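Local coordinates for ORF10 (Moritella marina, PDB 6RIW), which forms the ketosynthase–chain length factor didomain of a polyunsaturated fatty acid synthase and probably catalyses condensation of acyl chains during chain extension, at residues A144-A147 with F153-T156; D603-Q608 with E615-L620; Q139-A144 with N919-S924; R505-E510 with G627-A632. One frame throughout, in Å; residues are numbered along the deposited sequence.

In the fold
The four contacts gather on one side of the didomain, away from the magnesium site at Met-1 and Lys-286. Contacts 1 and 3 share Ala-144 on helix 129-148 of the ketosynthase half, their centres about 8 Å apart. Contacts 2 and 4 belong to the chain length factor half and both use helix 614-628, with centres about 21 Å apart. The halves are tied where contact 1 meets contact 2: Gln-154 O lies 2.7 Å from Ser-604 OG and Gln-154 N 2.9 Å from Gln-608 OE1, both probable hydrogen bonds. They meet again between contacts 3 and 4, where Val-141 CG2 packs 3.5 Å from Val-628 CG2.

Contact 1 (A144-A147 with F153-T156); sequences ALKA and FQLT
Lys-146 NZ donates a short hydrogen bond to the backbone oxygen of Phe-153, 2.7 Å from NZ to O. The bond runs almost in line with the carbonyl, with a C=O...N angle of 162°. NZ also forms a salt bridge with Asp-142 OD1, one turn earlier on the same helix, and the other carboxylate oxygen, OD2, accepts a hydrogen bond from Leu-155 N. One carboxylate thus both positions the ammonium group and holds the returning loop directly. The lysine chain is stretched as far as CE and then bends at its last torsion (chi4 65°), which carries NZ over to the carbonyl; its CG passes 3.3 Å from Phe-153 O. An alanine here is likely to leave the Phe-153 carbonyl and Asp-142 OD1 without their shared donor and to hold the loop less firmly at Phe-153, though the Leu-155 bond would remain. Beside this polar link the Phe-153 ring, its CG anti to the backbone N (chi1 177°), swings in toward the helix. Leu-145 crosses it obliquely, its CB 3.6 Å from Phe-153 CE2 and its CD1 3.7 Å from Phe-153 CZ. Leu-145 also touches Ile-601 of the chain length factor half and Ile-921 of helix 917-922. The arrangement is a helix C-terminal turn whose following loop doubles back along it, fixed by an i to i+4 Asp–Lys pair on the ketosynthase side of the didomain junction.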
loop_
_atom_site.group_PDB
_atom_site.type_symbol
_atom_site.label_atom_id
_atom_site.label_comp_id
_atom_site.label_asym_id
_atom_site.label_seq_id
_atom_site.Cartn_x
_atom_site.Cartn_y
_atom_site.Cartn_z
ATOM N N ALA A 144 0.903 27.732 19.997
ATOM C CA ALA A 144 2.260 28.251 20.149
ATOM C C ALA A 144 2.357 29.690 19.651
ATOM O O ALA A 144 3.005 30.535 20.284
ATOM C CB ALA A 144 3.256 27.371 19.392
ATOM N N LEU A 145 1.741 29.981 18.501
ATOM C CA LEU A 145 1.778 31.340 17.965
ATOM C C LEU A 145 0.987 32.327 18.821
ATOM O O LEU A 145 1.365 33.505 18.900
ATOM C CB LEU A 145 1.275 31.342 16.512
ATOM C CG LEU A 145 2.266 30.711 15.518
ATOM C CD1 LEU A 145 1.705 30.558 14.100
ATOM C CD2 LEU A 145 3.601 31.442 15.487
ATOM N N LYS A 146 -0.107 31.890 19.456
ATOM C CA LYS A 146 -0.752 32.731 20.467
ATOM C C LYS A 146 0.231 33.111 21.572
ATOM O O LYS A 146 0.281 34.273 22.008
ATOM C CB LYS A 146 -1.957 32.014 21.081
ATOM C CG LYS A 146 -3.188 31.874 20.184
ATOM C CD LYS A 146 -4.294 31.207 20.987
ATOM C CE LYS A 146 -5.685 31.526 20.434
ATOM N NZ LYS A 146 -5.895 30.952 19.057
ATOM N N ALA A 147 1.025 32.139 22.042
ATOM C CA ALA A 147 1.971 32.416 23.123
ATOM C C ALA A 147 3.080 33.355 22.674
ATOM O O ALA A 147 3.589 34.144 23.481
ATOM C CB ALA A 147 2.567 31.107 23.655
ATOM N N PHE A 153 -4.219 35.728 18.390
ATOM C CA PHE A 153 -3.817 35.138 17.123
ATOM C C PHE A 153 -4.653 33.893 16.833
ATOM O O PHE A 153 -4.951 33.107 17.737
ATOM C CB PHE A 153 -2.335 34.763 17.132
ATOM C CG PHE A 153 -1.904 34.082 15.869
ATOM C CD1 PHE A 153 -1.480 34.825 14.781
ATOM C CD2 PHE A 153 -1.974 32.701 15.742
ATOM C CE1 PHE A 153 -1.113 34.208 13.600
ATOM C CE2 PHE A 153 -1.608 32.085 14.549
ATOM C CZ PHE A 153 -1.177 32.843 13.489
ATOM N N GLN A 154 -5.035 33.717 15.568
ATOM C CA GLN A 154 -5.784 32.539 15.138
ATOM C C GLN A 154 -5.199 32.015 13.839
ATOM O O GLN A 154 -5.091 32.755 12.861
ATOM C CB GLN A 154 -7.263 32.847 14.903
ATOM C CG GLN A 154 -8.094 33.113 16.118
ATOM C CD GLN A 154 -9.508 33.415 15.690
ATOM O OE1 GLN A 154 -9.748 34.371 14.957
ATOM N NE2 GLN A 154 -10.439 32.584 16.100
ATOM N N LEU A 155 -4.828 30.743 13.826
ATOM C CA LEU A 155 -4.430 30.106 12.583
ATOM C C LEU A 155 -5.660 29.711 11.773
ATOM O O LEU A 155 -6.685 29.299 12.330
ATOM C CB LEU A 155 -3.579 28.872 12.885
ATOM C CG LEU A 155 -2.933 28.150 11.704
ATOM C CD1 LEU A 155 -1.902 29.027 11.035
ATOM C CD2 LEU A 155 -2.276 26.878 12.266
ATOM N N THR A 156 -5.559 29.825 10.453
ATOM C CA THR A 156 -6.654 29.378 9.601
ATOM C C THR A 156 -6.541 27.878 9.319
ATOM O O THR A 156 -5.446 27.308 9.324
ATOM C CB THR A 156 -6.692 30.164 8.286
ATOM O OG1 THR A 156 -5.488 29.938 7.549
ATOM C CG2 THR A 156 -6.843 31.673 8.561
#

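Contact 2 (D603-Q608 with E615-L620); sequences DSLLQQ and EQREEL
Leu-605 reaches out from helix 597-608 and lays one methyl, CD1, against the aliphatic stem of Arg-617 on helix 614-628. CD1 of Leu-605 lies 3.7 Å from Arg-617 CG and 3.9 Å from Arg-617 CD, with Arg-617 CB only slightly farther off, so three successive methylene carbons meet a single methyl. The other methyl of the leucine, CD2, meets Leu-620 CD2 at 4.1 Å, the two side chains pointing at each other tip to tip. Arg-617 and Leu-620 sit one turn apart on the same face of their helix, and the fork of Leu-605 serves both. Leu-620 carries its CG anti to the backbone N (chi1 -180°), which projects its branch toward the leucine. The arginine chain stays straight as far as CD and turns at chi3 (86°), so its guanidinium group leaves the leucine behind. No hydrogen bond joins the two segments. Between them the contact is apolar, resting on dispersion and hydrophobic burial, with the arginine supplying hydrocarbon; its charge reaches helix 597-608 only through a long, weak ion pair of NH2 with Glu-602 OE2.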
loop_
_atom_site.group_PDB
_atom_site.type_symbol
_atom_site.label_atom_id
_atom_site.label_comp_id
_atom_site.label_asym_id
_atom_site.label_seq_id
_atom_site.Cartn_x
_atom_site.Cartn_y
_atom_site.Cartn_z
ATOM N N ASP A 603 -2.825 33.721 5.127
ATOM C CA ASP A 603 -4.237 34.048 5.321
ATOM C C ASP A 603 -4.507 34.601 6.712
ATOM O O ASP A 603 -5.316 35.523 6.875
ATOM C CB ASP A 603 -5.107 32.812 5.084
ATOM C CG ASP A 603 -5.207 32.435 3.620
ATOM O OD1 ASP A 603 -4.732 33.214 2.756
ATOM O OD2 ASP A 603 -5.757 31.346 3.331
ATOM N N SER A 604 -3.876 34.021 7.735
ATOM C CA SER A 604 -4.074 34.489 9.099
ATOM C C SER A 604 -3.621 35.935 9.257
ATOM O O SER A 604 -4.335 36.760 9.837
ATOM C CB SER A 604 -3.302 33.583 10.063
ATOM O OG SER A 604 -4.039 32.417 10.353
ATOM N N LEU A 605 -2.405 36.238 8.806
ATOM C CA LEU A 605 -1.877 37.597 8.922
ATOM C C LEU A 605 -2.753 38.597 8.184
ATOM O O LEU A 605 -3.049 39.684 8.703
ATOM C CB LEU A 605 -0.461 37.654 8.365
ATOM C CG LEU A 605 0.556 36.849 9.171
ATOM C CD1 LEU A 605 1.808 36.717 8.313
ATOM C CD2 LEU A 605 0.840 37.539 10.506
ATOM N N LEU A 606 -3.169 38.245 6.966
ATOM C CA LEU A 606 -4.057 39.116 6.204
ATOM C C LEU A 606 -5.367 39.332 6.943
ATOM O O LEU A 606 -5.771 40.471 7.212
ATOM C CB LEU A 606 -4.303 38.501 4.819
ATOM C CG LEU A 606 -4.766 39.462 3.725
ATOM C CD1 LEU A 606 -3.740 40.552 3.531
ATOM C CD2 LEU A 606 -4.989 38.686 2.443
ATOM N N GLN A 607 -6.056 38.246 7.283
ATOM C CA GLN A 607 -7.395 38.397 7.823
ATOM C C GLN A 607 -7.383 39.091 9.169
ATOM O O GLN A 607 -8.326 39.828 9.479
ATOM C CB GLN A 607 -8.091 37.043 7.919
ATOM C CG GLN A 607 -8.506 36.529 6.546
ATOM C CD GLN A 607 -8.925 35.089 6.560
ATOM O OE1 GLN A 607 -9.479 34.593 7.541
ATOM N NE2 GLN A 607 -8.683 34.403 5.449
ATOM N N GLN A 608 -6.326 38.896 9.973
ATOM C CA GLN A 608 -6.346 39.484 11.302
ATOM C C GLN A 608 -5.878 40.932 11.308
ATOM O O GLN A 608 -6.011 41.598 12.339
ATOM C CB GLN A 608 -5.497 38.653 12.270
ATOM C CG GLN A 608 -6.101 37.246 12.487
ATOM C CD GLN A 608 -5.788 36.686 13.865
ATOM O OE1 GLN A 608 -4.689 36.223 14.098
ATOM N NE2 GLN A 608 -6.768 36.704 14.770
ATOM N N GLU A 615 9.479 39.639 4.055
ATOM C CA GLU A 615 10.553 38.906 4.723
ATOM C C GLU A 615 10.151 38.483 6.131
ATOM O O GLU A 615 10.525 37.392 6.582
ATOM C CB GLU A 615 11.830 39.748 4.746
ATOM C CG GLU A 615 12.323 40.104 3.339
ATOM C CD GLU A 615 13.846 40.215 3.228
ATOM O OE1 GLU A 615 14.357 40.119 2.087
ATOM O OE2 GLU A 615 14.525 40.403 4.270
ATOM N N GLN A 616 9.395 39.327 6.843
ATOM C CA GLN A 616 8.914 38.948 8.169
ATOM C C GLN A 616 7.960 37.763 8.087
ATOM O O GLN A 616 8.008 36.850 8.927
ATOM C CB GLN A 616 8.214 40.125 8.846
ATOM C CG GLN A 616 9.179 41.124 9.468
ATOM C CD GLN A 616 8.475 42.370 9.947
ATOM O OE1 GLN A 616 7.393 42.718 9.457
ATOM N NE2 GLN A 616 9.071 43.040 10.920
ATOM N N ARG A 617 7.058 37.789 7.103
ATOM C CA ARG A 617 6.073 36.722 6.952
ATOM C C ARG A 617 6.747 35.400 6.605
ATOM O O ARG A 617 6.340 34.338 7.095
ATOM C CB ARG A 617 5.054 37.112 5.872
ATOM C CG ARG A 617 4.074 36.012 5.489
ATOM C CD ARG A 617 2.987 36.537 4.557
ATOM N NE ARG A 617 3.413 36.506 3.163
ATOM C CZ ARG A 617 3.495 37.580 2.382
ATOM N NH1 ARG A 617 3.179 38.780 2.861
ATOM N NH2 ARG A 617 3.897 37.454 1.118
ATOM N N GLU A 618 7.783 35.440 5.761
ATOM C CA GLU A 618 8.491 34.205 5.417
ATOM C C GLU A 618 9.224 33.634 6.617
ATOM O O GLU A 618 9.200 32.416 6.840
ATOM C CB GLU A 618 9.462 34.444 4.266
ATOM C CG GLU A 618 8.728 34.685 2.946
ATOM C CD GLU A 618 9.661 34.905 1.775
ATOM O OE1 GLU A 618 10.854 35.193 2.017
ATOM O OE2 GLU A 618 9.191 34.805 0.615
ATOM N N GLU A 619 9.856 34.501 7.410
ATOM C CA GLU A 619 10.533 34.050 8.619
ATOM C C GLU A 619 9.553 33.461 9.631
ATOM O O GLU A 619 9.834 32.425 10.233
ATOM C CB GLU A 619 11.296 35.207 9.251
ATOM C CG GLU A 619 11.943 34.850 10.577
ATOM C CD GLU A 619 13.206 34.016 10.394
ATOM O OE1 GLU A 619 13.636 33.833 9.225
ATOM O OE2 GLU A 619 13.773 33.559 11.414
ATOM N N LEU A 620 8.419 34.125 9.858
ATOM C CA LEU A 620 7.409 33.570 10.754
ATOM C C LEU A 620 6.906 32.219 10.246
ATOM O O LEU A 620 6.740 31.267 11.027
ATOM C CB LEU A 620 6.247 34.550 10.884
ATOM C CG LEU A 620 5.101 34.119 11.796
ATOM C CD1 LEU A 620 5.567 34.002 13.223
ATOM C CD2 LEU A 620 3.984 35.134 11.680
#

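Contact 3 (Q139-A144 with N919-S924); sequences QVVDNA and NAIVNS
Ile-921 is the first residue of 919-924 to press on helix 129-148, and it does so with both branches. Ile-921 CG2 lies 3.7 Å from Ala-144 CB, and the branching CB is nearly as close to the same methyl. CG1 stands anti to the carbonyl carbon (chi1 -63°) and carries Ile-921 CD1 along the helix, where it meets Val-141 CG2 at 4.2 Å, the two side chains crossing at about a right angle. The small Ala-144 lets the isoleucine come in close to the helix surface. Val-922 follows on the flank: its CG1 lies 3.9 Å from Ala-144 CB and 3.8 Å from Ala-144 O, so a methyl rests against a backbone oxygen as well as a side chain. This is helix-on-helix packing in which the short helix 917-922, nearly 800 residues further along the chain, docks on a long ketosynthase helix of the thiolase-like fold. Val-141 also touches Ala-624, so the same patch takes in helix 614-628. At Asn-923 the backbone leaves helical geometry, although its N still bonds to Asn-919 O; Ser-924 N then bonds to Ile-921 O at 3.1 Å, and Ser-924 OG accepts from Ser-926 N as the chain turns off. Elsewhere on helix 129-148, Asn-143 ND2 donates to Gln-139 OE1 at 3.0 Å from well above the carbonyl plane (40°), while Asn-143 OD1 accepts from the side-chain amides of Asn-512 and Asn-514.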
loop_
_atom_site.group_PDB
_atom_site.type_symbol
_atom_site.label_atom_id
_atom_site.label_comp_id
_atom_site.label_asym_id
_atom_site.label_seq_id
_atom_site.Cartn_x
_atom_site.Cartn_y
_atom_site.Cartn_z
ATOM N N GLN A 139 -3.623 22.815 15.596
ATOM C CA GLN A 139 -3.995 23.366 16.895
ATOM C C GLN A 139 -2.753 23.680 17.712
ATOM O O GLN A 139 -2.690 24.713 18.395
ATOM C CB GLN A 139 -4.903 22.399 17.671
ATOM C CG GLN A 139 -5.393 22.987 19.036
ATOM C CD GLN A 139 -6.406 24.118 18.859
ATOM O OE1 GLN A 139 -6.441 25.085 19.639
ATOM N NE2 GLN A 139 -7.226 24.008 17.825
ATOM N N VAL A 140 -1.759 22.786 17.677
ATOM C CA VAL A 140 -0.544 23.028 18.445
ATOM C C VAL A 140 0.203 24.234 17.881
ATOM O O VAL A 140 0.654 25.095 18.641
ATOM C CB VAL A 140 0.346 21.771 18.482
ATOM C CG1 VAL A 140 1.632 22.051 19.280
ATOM C CG2 VAL A 140 -0.410 20.604 19.105
ATOM N N VAL A 141 0.307 24.340 16.550
ATOM C CA VAL A 141 0.929 25.525 15.943
ATOM C C VAL A 141 0.169 26.781 16.337
ATOM O O VAL A 141 0.767 27.785 16.742
ATOM C CB VAL A 141 1.008 25.393 14.411
ATOM C CG1 VAL A 141 1.451 26.752 13.766
ATOM C CG2 VAL A 141 1.978 24.289 13.986
ATOM N N ASP A 142 -1.165 26.742 16.228
ATOM C CA ASP A 142 -1.985 27.888 16.623
ATOM C C ASP A 142 -1.678 28.337 18.044
ATOM O O ASP A 142 -1.462 29.533 18.303
ATOM C CB ASP A 142 -3.472 27.543 16.505
ATOM C CG ASP A 142 -4.378 28.620 17.106
ATOM O OD1 ASP A 142 -4.572 28.630 18.348
ATOM O OD2 ASP A 142 -4.909 29.456 16.331
ATOM N N ASN A 143 -1.691 27.396 18.996
ATOM C CA ASN A 143 -1.517 27.781 20.390
ATOM C C ASN A 143 -0.109 28.295 20.663
ATOM O O ASN A 143 0.064 29.195 21.495
ATOM C CB ASN A 143 -1.825 26.614 21.313
ATOM C CG ASN A 143 -3.263 26.140 21.217
ATOM O OD1 ASN A 143 -3.628 25.151 21.852
ATOM N ND2 ASN A 143 -4.084 26.825 20.407
ATOM N N ALA A 144 0.903 27.732 19.997
ATOM C CA ALA A 144 2.260 28.251 20.149
ATOM C C ALA A 144 2.357 29.690 19.651
ATOM O O ALA A 144 3.005 30.535 20.284
ATOM C CB ALA A 144 3.256 27.371 19.392
ATOM N N ASN A 919 7.621 23.702 21.602
ATOM C CA ASN A 919 8.907 24.230 22.052
ATOM C C ASN A 919 9.686 24.855 20.905
ATOM O O ASN A 919 10.359 25.879 21.089
ATOM C CB ASN A 919 9.745 23.116 22.692
ATOM C CG ASN A 919 9.269 22.744 24.074
ATOM O OD1 ASN A 919 8.354 23.369 24.630
ATOM N ND2 ASN A 919 9.893 21.721 24.650
ATOM N N ALA A 920 9.665 24.211 19.728
ATOM C CA ALA A 920 10.408 24.713 18.582
ATOM C C ALA A 920 9.917 26.088 18.152
ATOM O O ALA A 920 10.695 26.886 17.632
ATOM C CB ALA A 920 10.314 23.741 17.407
ATOM N N ILE A 921 8.641 26.375 18.346
ATOM C CA ILE A 921 8.098 27.686 18.002
ATOM C C ILE A 921 8.260 28.676 19.156
ATOM O O ILE A 921 8.830 29.757 18.974
ATOM C CB ILE A 921 6.620 27.515 17.571
ATOM C CG1 ILE A 921 6.553 26.657 16.304
ATOM C CG2 ILE A 921 5.940 28.863 17.363
ATOM C CD1 ILE A 921 5.153 26.088 15.994
ATOM N N VAL A 922 7.811 28.308 20.366
ATOM C CA VAL A 922 7.784 29.260 21.478
ATOM C C VAL A 922 9.193 29.635 21.919
ATOM O O VAL A 922 9.413 30.749 22.404
ATOM C CB VAL A 922 6.966 28.742 22.684
ATOM C CG1 VAL A 922 5.497 28.497 22.320
ATOM C CG2 VAL A 922 7.603 27.522 23.288
ATOM N N ASN A 923 10.173 28.745 21.768
ATOM C CA ASN A 923 11.535 29.074 22.171
ATOM C C ASN A 923 12.420 29.389 20.983
ATOM O O ASN A 923 13.645 29.298 21.095
ATOM C CB ASN A 923 12.155 27.938 22.988
ATOM C CG ASN A 923 11.396 27.659 24.271
ATOM O OD1 ASN A 923 10.804 28.561 24.873
ATOM N ND2 ASN A 923 11.397 26.403 24.689
ATOM N N SER A 924 11.832 29.765 19.851
ATOM C CA SER A 924 12.628 30.036 18.662
ATOM C C SER A 924 13.663 31.111 18.957
ATOM O O SER A 924 13.380 32.087 19.657
ATOM C CB SER A 924 11.740 30.491 17.507
ATOM O OG SER A 924 12.525 31.103 16.506
#

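Contact 4 (R505-E510 with G627-A632); sequences RWKGME and GVASAA
The flat carbonyl group of Val-628 takes Lys-507 NZ at its oxygen, 2.7 Å away, with the ammonium nitrogen tilted 23° out of the carbonyl plane. The C=O...N angle is 149°, and Ala-629 CA, on the next residue, lies 4.1 Å from Lys-507 NZ. The lysine CG stands anti to the carbonyl carbon (chi1 -68°), and beyond it the chain is extended, which brings NZ to the carbonyl. Lys-507 NZ also gives a weak bond to water 1 (3.1 Å), which can donate to Gly-627 O (2.9 Å). Gln-590 OE1 is hydrogen-bonded to the ammonium group too, so NZ has three partners, Val-628 O, Gln-590 OE1 and, weakly, water 1. A leucine in its place would probably leave Val-628 O and Gln-590 OE1 without their donor and remove this polar tie between the loop and the helix end. Lys-507 and Gly-508 are the two central residues of a type I' turn from Trp-506 to Met-509, closed by Met-509 N to Trp-506 O. The arrangement is that of a lysine in a type I' turn set at the C-terminal end of helix 614-628, where its positive charge probably interacts favourably with the last carbonyls of the helix.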
loop_
_atom_site.group_PDB
_atom_site.type_symbol
_atom_site.label_atom_id
_atom_site.label_comp_id
_atom_site.label_asym_id
_atom_site.label_seq_id
_atom_site.Cartn_x
_atom_site.Cartn_y
_atom_site.Cartn_z
ATOM N N ARG A 505 7.714 11.060 21.383
ATOM C CA ARG A 505 6.968 10.157 20.511
ATOM C C ARG A 505 5.782 10.849 19.827
ATOM O O ARG A 505 5.454 10.518 18.683
ATOM C CB ARG A 505 6.488 8.949 21.317
ATOM C CG ARG A 505 5.731 7.877 20.478
ATOM C CD ARG A 505 6.709 7.087 19.591
ATOM N NE ARG A 505 6.014 6.259 18.596
ATOM C CZ ARG A 505 5.622 6.722 17.409
ATOM N NH1 ARG A 505 5.816 8.007 17.075
ATOM N NH2 ARG A 505 5.030 5.901 16.536
ATOM N N TRP A 506 5.091 11.760 20.517
ATOM C CA TRP A 506 4.014 12.545 19.892
ATOM C C TRP A 506 4.435 13.984 19.580
ATOM O O TRP A 506 3.580 14.863 19.401
ATOM C CB TRP A 506 2.762 12.560 20.773
ATOM C CG TRP A 506 2.028 11.246 20.855
ATOM C CD1 TRP A 506 2.399 10.047 20.296
ATOM C CD2 TRP A 506 0.803 11.006 21.554
ATOM N NE1 TRP A 506 1.451 9.070 20.604
ATOM C CE2 TRP A 506 0.474 9.642 21.383
ATOM C CE3 TRP A 506 -0.065 11.827 22.298
ATOM C CZ2 TRP A 506 -0.687 9.075 21.932
ATOM C CZ3 TRP A 506 -1.223 11.263 22.840
ATOM C CH2 TRP A 506 -1.518 9.896 22.665
ATOM N N LYS A 507 5.737 14.242 19.480
ATOM C CA LYS A 507 6.233 15.600 19.240
ATOM C C LYS A 507 5.668 16.572 20.269
ATOM O O LYS A 507 5.443 17.759 19.976
ATOM C CB LYS A 507 5.910 16.062 17.805
ATOM C CG LYS A 507 6.679 15.317 16.742
ATOM C CD LYS A 507 6.409 15.856 15.315
ATOM C CE LYS A 507 7.424 15.240 14.348
ATOM N NZ LYS A 507 7.463 15.866 12.982
ATOM N N GLY A 508 5.443 16.073 21.493
ATOM C CA GLY A 508 4.973 16.891 22.591
ATOM C C GLY A 508 3.506 17.237 22.541
ATOM O O GLY A 508 3.036 17.972 23.412
ATOM N N MET A 509 2.757 16.719 21.559
ATOM C CA MET A 509 1.352 17.084 21.420
ATOM C C MET A 509 0.477 16.629 22.589
ATOM O O MET A 509 -0.618 17.174 22.758
ATOM C CB MET A 509 0.804 16.531 20.095
ATOM C CG MET A 509 1.389 17.270 18.872
ATOM S SD MET A 509 0.643 16.701 17.310
ATOM C CE MET A 509 1.965 15.680 16.667
ATOM N N GLU A 510 0.913 15.656 23.402
ATOM C CA GLU A 510 0.127 15.292 24.581
ATOM C C GLU A 510 0.081 16.407 25.622
ATOM O O GLU A 510 -0.740 16.338 26.550
ATOM C CB GLU A 510 0.694 14.013 25.226
ATOM C CG GLU A 510 1.887 14.248 26.138
ATOM C CD GLU A 510 3.225 14.264 25.404
ATOM O OE1 GLU A 510 3.271 14.363 24.152
ATOM O OE2 GLU A 510 4.261 14.176 26.096
ATOM N N GLY A 627 8.713 23.688 13.161
ATOM C CA GLY A 627 8.142 23.027 14.314
ATOM C C GLY A 627 7.410 21.747 13.958
ATOM O O GLY A 627 7.412 20.791 14.738
ATOM N N VAL A 628 6.789 21.703 12.782
ATOM C CA VAL A 628 5.925 20.577 12.421
ATOM C C VAL A 628 6.719 19.429 11.809
ATOM O O VAL A 628 6.507 18.256 12.151
ATOM C CB VAL A 628 4.815 21.053 11.466
ATOM C CG1 VAL A 628 4.007 19.844 10.977
ATOM C CG2 VAL A 628 3.918 22.044 12.180
ATOM N N ALA A 629 7.615 19.729 10.876
ATOM C CA ALA A 629 8.321 18.676 10.143
ATOM C C ALA A 629 9.472 19.312 9.390
ATOM O O ALA A 629 9.464 20.513 9.140
ATOM C CB ALA A 629 7.394 17.952 9.152
ATOM N N SER A 630 10.437 18.486 8.993
ATOM C CA SER A 630 11.536 18.956 8.160
ATOM C C SER A 630 11.087 19.073 6.712
ATOM O O SER A 630 10.159 18.388 6.271
ATOM C CB SER A 630 12.727 17.998 8.250
ATOM O OG SER A 630 13.142 17.848 9.598
ATOM N N ALA A 631 11.742 19.963 5.974
ATOM C CA ALA A 631 11.468 20.082 4.548
ATOM C C ALA A 631 11.824 18.784 3.833
ATOM O O ALA A 631 12.686 18.023 4.283
ATOM C CB ALA A 631 12.266 21.234 3.941
ATOM N N ALA A 632 11.153 18.544 2.701
ATOM C CA ALA A 632 11.375 17.328 1.921
ATOM C C ALA A 632 12.829 17.206 1.485
ATOM O O ALA A 632 13.446 18.177 1.038
ATOM C CB ALA A 632 10.476 17.327 0.679
HETATM O O HOH W 1 8.674 18.145 14.759
#